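Local coordinates for hydroxyethylphosphonate dioxygenase (Streptomyces albus, PDB 6B9R), which probably uses a non-haem iron centre and dioxygen to cleave 2-hydroxyethylphosphonate into hydroxymethylphosphonate and formate, at residues S117-Y122 with Y397-I402; F154-G159 with M176-S181; T314-S319 with F330-G335; P326-T331 with P354-P359; T343-D348 with L414-I419. All blocks are in the same frame, centred on the assembly; numbering follows the deposited sequence.

How the contacts relate
Contacts 3, 4 and 5 lie on one antiparallel sheet, which contact 1 also reaches through strand 395-398; in it strand 343-349 sits between strands 328-332 and 412-419, and contacts 3 and 4 share Phe-330 and Thr-331. Thr-331 N meets Ala-346 O at 2.9 Å, tying both to contact 5, whose centre is about 9 Å from that of contact 3. Contact 2 belongs to the other sheet and is closest to the active site, with the Thr-155 side chain about 6 Å from both the iron and the bound 2-hydroxyethylphosphonate. It packs on contact 5 through Phe-154 CE1 and Ser-344 CB, 3.4 Å apart. Contact 1 reaches contact 5 through a weak hydrogen bond between Tyr-122 OH and Leu-417 O. All but contact 2 touch the second subunit.

Contact 1 (S117-Y122 with Y397-I402); sequences SRQASY and YVIPGI
Ser-117 OG is held by three hydrogen bonds while the CB of the same residue rests on Tyr-397. Gln-119 N donates to Ser-117 OG at 3.0 Å with an N-H...O angle of 163°, which defines an ST turn inside the type I beta turn from Ser-117 to Ala-120; Asp-81 OD1 and Thr-82 OG1 are the other two partners. Ser-117 CB lies over one face of the Tyr-397 ring, 3.7 Å from its centroid and 24° off the normal, a CH-pi contact. On the opposite face the ring meets the backbone Ile-399 N. The tyrosine extends into the turn because its CG stands opposite its backbone N (chi1 165°). Two further groups meet its CE1: Ala-120 CB approaches obliquely to 3.5 Å, and Tyr-122 CE2 comes in at the edge, near the ring plane, at 4.0 Å. The hydroxyl at the tip is bonded to His-364 ND1, which gives the buried group a polar partner. Gln-119 runs extended beyond CG; its NE2 lies 4.0 Å from Ile-399 CG2 and is bonded to Thr-222 OG1 of the second subunit. A turn between strands 106-113 and 123-129 of one sheet is thus packed on the end of strand 395-398 of the other, a loop-to-strand join between the two large antiparallel sheets, consistent with a cupin-type beta fold.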
# COMPACT_ATOMS: atom_id res chain seq x y z
N SER A 117 4.43 11.49 -14.45
CA SER A 117 5.00 12.11 -13.26
C SER A 117 5.69 11.06 -12.40
O SER A 117 5.21 9.93 -12.29
CB SER A 117 3.93 12.82 -12.44
OG SER A 117 4.44 13.27 -11.19
N ARG A 118 6.79 11.46 -11.76
CA ARG A 118 7.44 10.60 -10.77
C ARG A 118 6.60 10.42 -9.52
O ARG A 118 6.95 9.59 -8.67
CB ARG A 118 8.80 11.19 -10.43
CG ARG A 118 9.77 11.17 -11.62
CD ARG A 118 11.01 12.01 -11.34
NE ARG A 118 11.89 12.10 -12.51
CZ ARG A 118 11.70 12.93 -13.53
NH1 ARG A 118 10.66 13.74 -13.55
NH2 ARG A 118 12.57 12.97 -14.54
N GLN A 119 5.53 11.18 -9.37
CA GLN A 119 4.62 11.08 -8.24
C GLN A 119 3.50 10.07 -8.47
O GLN A 119 2.68 9.87 -7.57
CB GLN A 119 4.04 12.47 -7.93
CG GLN A 119 5.12 13.46 -7.46
CD GLN A 119 4.72 14.93 -7.59
OE1 GLN A 119 5.04 15.56 -8.59
NE2 GLN A 119 4.04 15.47 -6.57
N ALA A 120 3.44 9.45 -9.65
CA ALA A 120 2.29 8.62 -10.01
C ALA A 120 2.74 7.46 -10.90
O ALA A 120 3.78 7.52 -11.56
CB ALA A 120 1.24 9.45 -10.75
N SER A 121 1.91 6.42 -10.96
CA SER A 121 2.28 5.20 -11.68
C SER A 121 1.84 5.18 -13.15
O SER A 121 2.05 4.15 -13.81
CB SER A 121 1.69 3.97 -10.99
OG SER A 121 0.29 3.97 -11.13
N TYR A 122 1.23 6.25 -13.67
CA TYR A 122 0.81 6.22 -15.07
C TYR A 122 2.00 5.96 -15.97
O TYR A 122 3.09 6.52 -15.76
CB TYR A 122 0.22 7.55 -15.51
CG TYR A 122 -1.07 7.98 -14.88
CD1 TYR A 122 -2.28 7.39 -15.23
CD2 TYR A 122 -1.08 9.03 -13.97
CE1 TYR A 122 -3.46 7.80 -14.65
CE2 TYR A 122 -2.26 9.46 -13.41
CZ TYR A 122 -3.44 8.85 -13.75
OH TYR A 122 -4.61 9.30 -13.17
N TYR A 397 -1.19 15.99 -16.20
CA TYR A 397 -1.17 15.17 -15.01
C TYR A 397 -1.59 16.04 -13.82
O TYR A 397 -1.16 17.19 -13.72
CB TYR A 397 0.22 14.58 -14.76
CG TYR A 397 0.31 14.07 -13.36
CD1 TYR A 397 -0.39 12.93 -12.97
CD2 TYR A 397 1.07 14.74 -12.41
CE1 TYR A 397 -0.34 12.47 -11.68
CE2 TYR A 397 1.13 14.28 -11.11
CZ TYR A 397 0.43 13.15 -10.75
OH TYR A 397 0.49 12.70 -9.45
N VAL A 398 -2.45 15.49 -12.95
CA VAL A 398 -2.98 16.20 -11.79
C VAL A 398 -2.79 15.34 -10.54
O VAL A 398 -3.17 14.16 -10.54
CB VAL A 398 -4.48 16.53 -11.96
CG1 VAL A 398 -4.91 17.60 -10.95
CG2 VAL A 398 -4.81 16.95 -13.41
N ILE A 399 -2.21 15.92 -9.49
CA ILE A 399 -2.03 15.19 -8.23
C ILE A 399 -3.38 15.10 -7.52
O ILE A 399 -4.30 15.88 -7.82
CB ILE A 399 -0.98 15.86 -7.31
CG1 ILE A 399 -1.49 17.19 -6.74
CG2 ILE A 399 0.35 15.98 -8.03
CD1 ILE A 399 -0.55 17.80 -5.64
N PRO A 400 -3.53 14.18 -6.56
CA PRO A 400 -4.76 14.14 -5.76
C PRO A 400 -5.04 15.48 -5.09
O PRO A 400 -4.12 16.22 -4.73
CB PRO A 400 -4.47 13.06 -4.71
CG PRO A 400 -3.44 12.18 -5.35
CD PRO A 400 -2.59 13.10 -6.20
N GLY A 401 -6.32 15.78 -4.90
CA GLY A 401 -6.75 16.90 -4.08
C GLY A 401 -6.93 18.22 -4.80
O GLY A 401 -7.36 19.19 -4.17
N ILE A 402 -6.63 18.29 -6.10
CA ILE A 402 -6.67 19.57 -6.80
C ILE A 402 -8.09 19.88 -7.24
O ILE A 402 -8.77 19.04 -7.85
CB ILE A 402 -5.73 19.56 -8.01
CG1 ILE A 402 -4.27 19.34 -7.57
CG2 ILE A 402 -5.92 20.82 -8.86
CD1 ILE A 402 -3.79 20.28 -6.46

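Contact 2 (F154-G159 with M176-S181); sequences FTYFVG and MNTGDS
The Phe-157 ring is sandwiched between Met-176 CG, 3.6 Å from its centroid and 5° off the normal, and Thr-155 CG2 on the opposite face, while Asp-180 C and Ser-181 N meet its edge in the ring plane. It sits where strand 152-158 pairs antiparallel with the start of strand 181-184, in a sheet consistent with a cupin-type fold. The methionine chain bends at chi2 (-77°), bringing SD obliquely to 4.4 Å from the Phe-157 centroid, a Met-aromatic contact. An alanine in place of Phe-157 would probably open a gap between Met-176 and Thr-155 and leave the thioether without its aromatic partner. Two backbone bonds fix Phe-157 against the turn: Phe-157 N donates to Asp-180 O at 3.0 Å, and Phe-157 O receives Gly-179 N at the same length of 3.0 Å. Gly-179 is part of a type II turn from Asn-177 to Asp-180, and its CA lies 3.4 Å from Tyr-156 OH. Asp-180 OD2 receives Asn-177 N from above the carboxylate plane, a side-chain bond that links the first and last residues of the turn. Thr-155 OG1 is bonded to Gln-153 NE2, a second-shell bond that is likely to steady the side chain of this iron-site residue. At the far end, Gly-159 N donates to Thr-178 OG1 at 2.7 Å, with an N-H...O angle of 161°.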
# COMPACT_ATOMS: atom_id res chain seq x y z
N PHE A 154 -5.67 0.43 -19.34
CA PHE A 154 -6.90 1.01 -19.85
C PHE A 154 -6.59 1.54 -21.24
O PHE A 154 -5.67 2.34 -21.41
CB PHE A 154 -7.41 2.15 -18.97
CG PHE A 154 -8.47 2.94 -19.64
CD1 PHE A 154 -9.78 2.49 -19.66
CD2 PHE A 154 -8.16 4.11 -20.30
CE1 PHE A 154 -10.77 3.20 -20.33
CE2 PHE A 154 -9.15 4.83 -20.98
CZ PHE A 154 -10.46 4.37 -20.98
N THR A 155 -7.37 1.11 -22.23
CA THR A 155 -7.13 1.50 -23.61
C THR A 155 -8.38 2.17 -24.16
O THR A 155 -9.48 1.64 -24.02
CB THR A 155 -6.75 0.30 -24.46
OG1 THR A 155 -5.58 -0.32 -23.90
CG2 THR A 155 -6.43 0.74 -25.87
N TYR A 156 -8.19 3.33 -24.78
CA TYR A 156 -9.23 4.06 -25.48
C TYR A 156 -8.94 4.02 -26.98
O TYR A 156 -7.82 4.31 -27.39
CB TYR A 156 -9.29 5.51 -25.00
CG TYR A 156 -10.34 6.32 -25.70
CD1 TYR A 156 -11.64 6.34 -25.24
CD2 TYR A 156 -10.02 7.07 -26.83
CE1 TYR A 156 -12.61 7.09 -25.89
CE2 TYR A 156 -10.98 7.81 -27.49
CZ TYR A 156 -12.27 7.82 -27.02
OH TYR A 156 -13.22 8.57 -27.67
N PHE A 157 -9.95 3.66 -27.79
CA PHE A 157 -9.74 3.42 -29.22
C PHE A 157 -10.18 4.60 -30.07
O PHE A 157 -11.23 5.20 -29.83
CB PHE A 157 -10.50 2.16 -29.66
CG PHE A 157 -10.00 0.90 -29.00
CD1 PHE A 157 -8.92 0.22 -29.53
CD2 PHE A 157 -10.60 0.42 -27.85
CE1 PHE A 157 -8.45 -0.95 -28.94
CE2 PHE A 157 -10.14 -0.74 -27.24
CZ PHE A 157 -9.05 -1.43 -27.78
N VAL A 158 -9.37 4.94 -31.08
CA VAL A 158 -9.72 5.93 -32.10
C VAL A 158 -9.60 5.26 -33.46
O VAL A 158 -8.52 4.76 -33.82
CB VAL A 158 -8.84 7.19 -32.03
CG1 VAL A 158 -9.24 8.16 -33.15
CG2 VAL A 158 -8.91 7.86 -30.65
N GLY A 159 -10.69 5.26 -34.23
CA GLY A 159 -10.66 4.70 -35.56
C GLY A 159 -10.82 3.20 -35.55
O GLY A 159 -11.07 2.58 -34.51
N MET A 176 -12.89 -2.84 -32.80
CA MET A 176 -13.28 -1.65 -32.07
C MET A 176 -13.46 -0.48 -33.03
O MET A 176 -13.05 -0.53 -34.19
CB MET A 176 -12.22 -1.28 -31.03
CG MET A 176 -11.83 -2.41 -30.15
SD MET A 176 -13.11 -2.69 -28.93
CE MET A 176 -12.34 -4.05 -28.04
N ASN A 177 -14.03 0.60 -32.51
CA ASN A 177 -14.02 1.87 -33.22
C ASN A 177 -13.96 2.99 -32.20
O ASN A 177 -13.88 2.75 -30.99
CB ASN A 177 -15.22 2.01 -34.15
CG ASN A 177 -14.83 2.61 -35.49
OD1 ASN A 177 -14.05 3.57 -35.55
ND2 ASN A 177 -15.34 2.03 -36.56
N THR A 178 -14.00 4.23 -32.69
CA THR A 178 -13.78 5.40 -31.85
C THR A 178 -14.74 5.44 -30.67
O THR A 178 -15.96 5.28 -30.84
CB THR A 178 -13.92 6.66 -32.69
OG1 THR A 178 -12.97 6.60 -33.76
CG2 THR A 178 -13.65 7.91 -31.84
N GLY A 179 -14.19 5.63 -29.47
CA GLY A 179 -14.99 5.72 -28.27
C GLY A 179 -15.18 4.42 -27.52
O GLY A 179 -15.69 4.45 -26.40
N ASP A 180 -14.80 3.29 -28.11
CA ASP A 180 -14.73 2.04 -27.36
C ASP A 180 -13.52 2.06 -26.42
O ASP A 180 -12.62 2.90 -26.54
CB ASP A 180 -14.63 0.84 -28.31
CG ASP A 180 -15.85 0.70 -29.20
OD1 ASP A 180 -16.93 1.15 -28.77
OD2 ASP A 180 -15.73 0.14 -30.30
N SER A 181 -13.52 1.13 -25.48
CA SER A 181 -12.43 1.07 -24.50
C SER A 181 -12.39 -0.30 -23.86
O SER A 181 -13.37 -1.05 -23.88
CB SER A 181 -12.59 2.17 -23.45
OG SER A 181 -13.79 2.01 -22.71

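Contact 3 (T314-S319 with F330-G335); sequences TASRWS and FTQLAG
Phe-330 CB sits over the six-membered ring of Trp-318, 3.9 Å from its centroid and only 10° off the normal, a CH-pi contact. The two aromatic rings themselves meet obliquely, with planes at 55°, and Phe-330 CD2 comes to 3.7 Å from Trp-318 NE1. Gln-332 CB touches the indole at its edge, near the plane, 3.9 Å from Trp-318 CZ3. The indole lies across the neighbouring strand because its CG falls between the backbone N and the carbonyl carbon (chi1 69°). Strands 317-320 and 328-332 form a beta hairpin, in which Trp-318 and Phe-330 are a hydrogen-bonded pair: Phe-330 N reaches Trp-318 O at 2.7 Å, and Trp-318 N returns the bond to Phe-330 O. Arg-317 and Thr-331, the adjoining non-hydrogen-bonded pair, point to the other face and run side by side, with Arg-317 CG 3.5 Å from Thr-331 OG1. One water bridges them, accepting from Arg-317 NE and bonding to Thr-331 OG1 at 2.7 Å. Further out, Gly-312 O accepts from Arg-317 NH2 and Arg-313 O from Arg-317 NH1. The indole is positioned from the second subunit, where Leu-250 O accepts from Trp-318 NE1 and Arg-259 makes a cation-pi contact.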
# COMPACT_ATOMS: atom_id res chain seq x y z
N THR A 314 -23.13 1.83 -25.68
CA THR A 314 -24.00 1.49 -24.56
C THR A 314 -23.50 2.04 -23.23
O THR A 314 -24.11 1.76 -22.19
CB THR A 314 -24.16 -0.03 -24.48
OG1 THR A 314 -22.85 -0.61 -24.42
CG2 THR A 314 -24.91 -0.55 -25.72
N ALA A 315 -22.44 2.83 -23.25
CA ALA A 315 -21.84 3.35 -22.03
C ALA A 315 -22.77 4.34 -21.34
O ALA A 315 -23.51 5.08 -21.98
CB ALA A 315 -20.50 4.01 -22.35
N SER A 316 -22.72 4.35 -20.00
CA SER A 316 -23.55 5.28 -19.22
C SER A 316 -23.15 6.72 -19.51
O SER A 316 -21.97 7.05 -19.62
CB SER A 316 -23.39 5.01 -17.72
OG SER A 316 -24.03 3.81 -17.31
N ARG A 317 -24.16 7.60 -19.62
CA ARG A 317 -23.92 9.01 -19.91
C ARG A 317 -24.72 9.87 -18.95
O ARG A 317 -25.87 9.56 -18.63
CB ARG A 317 -24.32 9.36 -21.35
CG ARG A 317 -23.38 8.82 -22.40
CD ARG A 317 -24.02 8.92 -23.78
NE ARG A 317 -23.08 8.53 -24.81
CZ ARG A 317 -22.95 7.28 -25.26
NH1 ARG A 317 -23.70 6.32 -24.76
NH2 ARG A 317 -22.06 7.00 -26.20
N TRP A 318 -24.10 10.96 -18.48
CA TRP A 318 -24.81 11.89 -17.61
C TRP A 318 -24.12 13.24 -17.66
O TRP A 318 -23.01 13.38 -18.17
CB TRP A 318 -24.91 11.37 -16.17
CG TRP A 318 -23.62 11.32 -15.40
CD1 TRP A 318 -23.23 12.18 -14.40
CD2 TRP A 318 -22.56 10.36 -15.53
NE1 TRP A 318 -22.00 11.81 -13.92
CE2 TRP A 318 -21.56 10.70 -14.60
CE3 TRP A 318 -22.35 9.26 -16.37
CZ2 TRP A 318 -20.37 9.97 -14.46
CZ3 TRP A 318 -21.18 8.53 -16.24
CH2 TRP A 318 -20.20 8.89 -15.28
N SER A 319 -24.82 14.25 -17.15
CA SER A 319 -24.40 15.64 -17.24
C SER A 319 -24.01 16.16 -15.87
O SER A 319 -24.52 15.70 -14.84
CB SER A 319 -25.52 16.51 -17.81
OG SER A 319 -25.64 16.28 -19.19
N PHE A 330 -20.48 13.49 -19.24
CA PHE A 330 -19.55 12.40 -19.00
C PHE A 330 -20.06 11.11 -19.64
O PHE A 330 -21.27 10.86 -19.65
CB PHE A 330 -19.35 12.15 -17.51
CG PHE A 330 -18.79 13.31 -16.74
CD1 PHE A 330 -17.56 13.87 -17.08
CD2 PHE A 330 -19.46 13.80 -15.64
CE1 PHE A 330 -17.04 14.93 -16.34
CE2 PHE A 330 -18.93 14.85 -14.89
CZ PHE A 330 -17.73 15.42 -15.25
N THR A 331 -19.13 10.30 -20.14
CA THR A 331 -19.39 8.95 -20.60
C THR A 331 -18.48 8.01 -19.83
O THR A 331 -17.26 8.23 -19.78
CB THR A 331 -19.16 8.81 -22.11
OG1 THR A 331 -20.00 9.73 -22.82
CG2 THR A 331 -19.48 7.40 -22.58
N GLN A 332 -19.05 6.97 -19.23
CA GLN A 332 -18.29 6.03 -18.42
C GLN A 332 -17.60 5.00 -19.31
O GLN A 332 -18.26 4.31 -20.10
CB GLN A 332 -19.20 5.34 -17.40
CG GLN A 332 -18.54 4.19 -16.61
CD GLN A 332 -19.56 3.36 -15.83
OE1 GLN A 332 -20.47 3.89 -15.20
NE2 GLN A 332 -19.41 2.03 -15.88
N LEU A 333 -16.27 4.91 -19.21
CA LEU A 333 -15.51 3.99 -20.03
C LEU A 333 -15.15 2.76 -19.20
O LEU A 333 -15.61 2.58 -18.07
CB LEU A 333 -14.28 4.72 -20.61
CG LEU A 333 -14.63 6.07 -21.24
CD1 LEU A 333 -13.36 6.81 -21.69
CD2 LEU A 333 -15.61 5.88 -22.41
N ALA A 334 -14.32 1.88 -19.77
CA ALA A 334 -14.12 0.56 -19.18
C ALA A 334 -13.41 0.66 -17.83
O ALA A 334 -12.48 1.45 -17.66
CB ALA A 334 -13.30 -0.31 -20.13
N GLY A 335 -13.83 -0.17 -16.89
CA GLY A 335 -13.12 -0.31 -15.64
C GLY A 335 -13.42 -1.66 -15.06
O GLY A 335 -13.92 -2.55 -15.75
O HOH W 1 -20.74 2.74 -18.90
O HOH W 2 -20.35 9.54 -25.46

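Contact 4 (P326-T331 with P354-P359); sequences PAYRFT and PDAPLP
Ala-327 and Tyr-328 form a classic beta bulge opposite Tyr-320, and the irregular loop 354-359 approaches it with the CA atoms of Ala-327 and Ala-356 6.4 Å apart. The contact therefore fastens the start of strand 328-332, in the same sheet as strand 317-320, to the connection between strands 343-349 and 364-369. Tyr-328 OH donates to Ala-356 O at a short 2.5 Å; the oxygen is met at a C=O...O angle of 136°, with the hydroxyl tilted 26° from the carbonyl plane. Leu-406 N is a second partner of this hydroxyl. A water adds a weak bond to Tyr-328 OH and accepts from Ala-356 N, giving the loop residue a second, indirect link. Within the bulge, Ala-327 CB lies over the centre of the Tyr-328 ring, 4.0 Å above its plane, while Leu-358 CD2 comes in obliquely to 3.5 Å from Tyr-328 CE2. A leucine in place of Tyr-328 would probably leave Ala-356 O without its hydroxyl donor and the loop freer to drift from the bulge. Leu-358 CD2 also reaches the edge of the Phe-330 ring, 4.2 Å from CZ. Ala-327 CB and Ala-356 CB are pressed to 3.4 Å, closer than two methyl groups normally pack.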
# COMPACT_ATOMS: atom_id res chain seq x y z
N PRO A 326 -25.96 22.12 -17.96
CA PRO A 326 -24.82 21.19 -17.96
C PRO A 326 -23.55 21.93 -18.35
O PRO A 326 -23.53 22.70 -19.31
CB PRO A 326 -25.20 20.15 -19.02
CG PRO A 326 -26.07 20.92 -19.97
CD PRO A 326 -26.81 21.95 -19.15
N ALA A 327 -22.49 21.70 -17.58
CA ALA A 327 -21.17 22.17 -17.95
C ALA A 327 -20.36 21.10 -18.66
O ALA A 327 -19.55 21.41 -19.54
CB ALA A 327 -20.40 22.65 -16.71
N TYR A 328 -20.56 19.84 -18.28
CA TYR A 328 -19.84 18.72 -18.85
C TYR A 328 -20.83 17.60 -19.09
O TYR A 328 -21.82 17.46 -18.37
CB TYR A 328 -18.73 18.18 -17.91
CG TYR A 328 -17.91 19.25 -17.25
CD1 TYR A 328 -17.11 20.09 -17.99
CD2 TYR A 328 -17.94 19.41 -15.87
CE1 TYR A 328 -16.35 21.09 -17.37
CE2 TYR A 328 -17.18 20.38 -15.24
CZ TYR A 328 -16.39 21.21 -15.99
OH TYR A 328 -15.64 22.18 -15.38
N ARG A 329 -20.54 16.77 -20.09
CA ARG A 329 -21.27 15.53 -20.28
C ARG A 329 -20.26 14.40 -20.17
O ARG A 329 -19.26 14.39 -20.90
CB ARG A 329 -22.00 15.50 -21.63
CG ARG A 329 -23.15 14.49 -21.68
CD ARG A 329 -22.65 13.08 -21.96
NE ARG A 329 -21.97 13.02 -23.26
CZ ARG A 329 -22.57 12.81 -24.43
NH1 ARG A 329 -23.89 12.62 -24.51
NH2 ARG A 329 -21.83 12.79 -25.53
N PHE A 330 -20.48 13.49 -19.24
CA PHE A 330 -19.55 12.40 -19.00
C PHE A 330 -20.06 11.11 -19.64
O PHE A 330 -21.27 10.86 -19.65
CB PHE A 330 -19.35 12.15 -17.51
CG PHE A 330 -18.79 13.31 -16.74
CD1 PHE A 330 -17.56 13.87 -17.08
CD2 PHE A 330 -19.46 13.80 -15.64
CE1 PHE A 330 -17.04 14.93 -16.34
CE2 PHE A 330 -18.93 14.85 -14.89
CZ PHE A 330 -17.73 15.42 -15.25
N THR A 331 -19.13 10.30 -20.14
CA THR A 331 -19.39 8.95 -20.60
C THR A 331 -18.48 8.01 -19.83
O THR A 331 -17.26 8.23 -19.78
CB THR A 331 -19.16 8.81 -22.11
OG1 THR A 331 -20.00 9.73 -22.82
CG2 THR A 331 -19.48 7.40 -22.58
N PRO A 354 -15.49 29.42 -16.59
CA PRO A 354 -14.86 28.64 -15.51
C PRO A 354 -15.77 28.45 -14.30
O PRO A 354 -15.35 28.63 -13.16
CB PRO A 354 -13.63 29.48 -15.16
CG PRO A 354 -14.08 30.88 -15.43
CD PRO A 354 -15.03 30.82 -16.59
N ASP A 355 -17.03 28.11 -14.56
CA ASP A 355 -18.05 28.13 -13.53
C ASP A 355 -18.33 26.77 -12.93
O ASP A 355 -19.22 26.66 -12.07
CB ASP A 355 -19.35 28.75 -14.09
CG ASP A 355 -19.87 28.03 -15.32
OD1 ASP A 355 -19.23 27.07 -15.80
OD2 ASP A 355 -20.95 28.43 -15.82
N ALA A 356 -17.61 25.72 -13.33
CA ALA A 356 -17.90 24.36 -12.89
C ALA A 356 -16.66 23.67 -12.35
O ALA A 356 -16.13 22.73 -12.97
CB ALA A 356 -18.50 23.54 -14.03
N PRO A 357 -16.17 24.08 -11.19
CA PRO A 357 -15.06 23.35 -10.58
C PRO A 357 -15.45 21.91 -10.31
O PRO A 357 -16.55 21.62 -9.82
CB PRO A 357 -14.78 24.13 -9.29
CG PRO A 357 -16.06 24.82 -8.98
CD PRO A 357 -16.68 25.15 -10.31
N LEU A 358 -14.57 21.00 -10.65
CA LEU A 358 -14.82 19.60 -10.34
C LEU A 358 -14.47 19.33 -8.88
O LEU A 358 -13.50 19.88 -8.36
CB LEU A 358 -14.01 18.69 -11.25
CG LEU A 358 -14.48 18.70 -12.71
CD1 LEU A 358 -13.64 17.75 -13.55
CD2 LEU A 358 -15.93 18.28 -12.72
N PRO A 359 -15.25 18.49 -8.19
CA PRO A 359 -14.93 18.14 -6.80
C PRO A 359 -13.54 17.53 -6.73
O PRO A 359 -13.18 16.69 -7.57
CB PRO A 359 -16.01 17.13 -6.42
CG PRO A 359 -17.13 17.38 -7.38
CD PRO A 359 -16.48 17.84 -8.66
O HOH W 3 -15.90 25.47 -15.89

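Contact 5 (T343-D348 with L414-I419); sequences TSLAVD and LLMLRI
Arg-418 lies along Thr-343 from its first carbon outward: CB and CG each pass 3.7 Å from Thr-343 O, and CD lies 3.9 Å from Thr-343 CB. At chi3 (115°) the chain bends away from a staggered position, and its polar end leaves the strand pair: NE bonds to Gln-365 OE1, and NH1 to Ala-247 O and Ala-248 O of the second subunit. Thr-343 OG1 is bonded to the same Ala-248 O, so both side chains of the pair converge on one carbonyl across the interface. Behind them the backbones run antiparallel at 170°, in a ladder of six N-H...O bonds of 2.8 to 2.9 Å between N and O of the pairs Thr-343 with Arg-418, Leu-345 with Met-416 and Val-347 with Leu-414. On the same face, Met-416 SD lies beside Leu-345 CD1 at 3.9 Å, and Leu-414 CD1 is 3.7 Å from Val-347 CB. The other face carries Ser-344, Ala-346, Leu-415 and Leu-417, with Leu-417 CD1 4.0 Å from Ser-344 CB; Leu-415 and Leu-417 pack on strand 202-208 of the other antiparallel sheet. That face thus packs between the sheets, while the opposite one combines apolar side chains with Thr-343 and the buried Arg-418 at the subunit interface, where the arginine's charge is likely to be eased by carbonyl and amide oxygens.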
# COMPACT_ATOMS: atom_id res chain seq x y z
N THR A 343 -11.34 5.39 -12.36
CA THR A 343 -12.47 5.97 -13.09
C THR A 343 -11.97 6.40 -14.45
O THR A 343 -11.00 7.16 -14.54
CB THR A 343 -13.06 7.18 -12.36
OG1 THR A 343 -13.44 6.82 -11.03
CG2 THR A 343 -14.30 7.73 -13.12
N SER A 344 -12.63 5.93 -15.51
CA SER A 344 -12.29 6.33 -16.86
C SER A 344 -13.50 7.03 -17.48
O SER A 344 -14.63 6.52 -17.40
CB SER A 344 -11.87 5.11 -17.68
OG SER A 344 -12.89 4.13 -17.65
N LEU A 345 -13.27 8.20 -18.07
CA LEU A 345 -14.35 9.02 -18.60
C LEU A 345 -13.98 9.67 -19.92
O LEU A 345 -12.85 10.14 -20.10
CB LEU A 345 -14.74 10.13 -17.62
CG LEU A 345 -15.27 9.67 -16.26
CD1 LEU A 345 -15.30 10.85 -15.28
CD2 LEU A 345 -16.65 9.06 -16.42
N ALA A 346 -14.95 9.72 -20.83
CA ALA A 346 -14.92 10.69 -21.91
C ALA A 346 -15.68 11.91 -21.42
O ALA A 346 -16.78 11.79 -20.88
CB ALA A 346 -15.55 10.12 -23.19
N VAL A 347 -15.08 13.09 -21.57
CA VAL A 347 -15.63 14.32 -21.02
C VAL A 347 -15.89 15.27 -22.17
O VAL A 347 -14.95 15.74 -22.82
CB VAL A 347 -14.68 14.96 -20.00
CG1 VAL A 347 -15.32 16.23 -19.41
CG2 VAL A 347 -14.29 13.96 -18.91
N ASP A 348 -17.16 15.59 -22.41
CA ASP A 348 -17.51 16.67 -23.31
C ASP A 348 -17.57 17.95 -22.49
O ASP A 348 -18.39 18.06 -21.57
CB ASP A 348 -18.85 16.42 -24.01
CG ASP A 348 -18.77 15.29 -25.00
OD1 ASP A 348 -17.77 15.23 -25.74
OD2 ASP A 348 -19.70 14.45 -25.03
N LEU A 414 -12.39 15.55 -24.02
CA LEU A 414 -11.11 15.07 -23.52
C LEU A 414 -11.30 13.70 -22.89
O LEU A 414 -12.40 13.30 -22.52
CB LEU A 414 -10.46 16.05 -22.53
CG LEU A 414 -11.05 16.48 -21.19
CD1 LEU A 414 -10.98 15.35 -20.15
CD2 LEU A 414 -10.26 17.68 -20.71
N LEU A 415 -10.18 12.99 -22.76
CA LEU A 415 -10.15 11.69 -22.11
C LEU A 415 -9.60 11.88 -20.70
O LEU A 415 -8.60 12.59 -20.53
CB LEU A 415 -9.27 10.73 -22.91
CG LEU A 415 -9.05 9.30 -22.39
CD1 LEU A 415 -10.36 8.56 -22.27
CD2 LEU A 415 -8.08 8.58 -23.33
N MET A 416 -10.25 11.27 -19.71
CA MET A 416 -9.84 11.39 -18.31
C MET A 416 -9.68 10.00 -17.71
O MET A 416 -10.60 9.18 -17.76
CB MET A 416 -10.86 12.22 -17.50
CG MET A 416 -10.67 12.19 -15.98
SD MET A 416 -12.02 13.04 -15.10
CE MET A 416 -11.54 14.75 -15.26
N LEU A 417 -8.50 9.74 -17.15
CA LEU A 417 -8.26 8.51 -16.41
C LEU A 417 -7.80 8.90 -15.01
O LEU A 417 -6.81 9.60 -14.87
CB LEU A 417 -7.19 7.64 -17.07
CG LEU A 417 -6.93 6.36 -16.25
CD1 LEU A 417 -8.17 5.44 -16.21
CD2 LEU A 417 -5.74 5.59 -16.78
N ARG A 418 -8.54 8.44 -14.00
CA ARG A 418 -8.27 8.71 -12.60
C ARG A 418 -7.94 7.38 -11.93
O ARG A 418 -8.64 6.39 -12.15
CB ARG A 418 -9.48 9.35 -11.92
CG ARG A 418 -10.24 10.32 -12.81
CD ARG A 418 -11.53 10.75 -12.15
NE ARG A 418 -11.53 12.17 -11.85
CZ ARG A 418 -12.31 12.73 -10.93
NH1 ARG A 418 -13.13 11.98 -10.20
NH2 ARG A 418 -12.25 14.04 -10.73
N ILE A 419 -6.86 7.35 -11.15
CA ILE A 419 -6.41 6.12 -10.52
C ILE A 419 -6.07 6.40 -9.06
O ILE A 419 -5.69 7.51 -8.70
CB ILE A 419 -5.19 5.49 -11.24
CG1 ILE A 419 -3.98 6.43 -11.18
CG2 ILE A 419 -5.52 5.19 -12.71
CD1 ILE A 419 -2.68 5.80 -11.66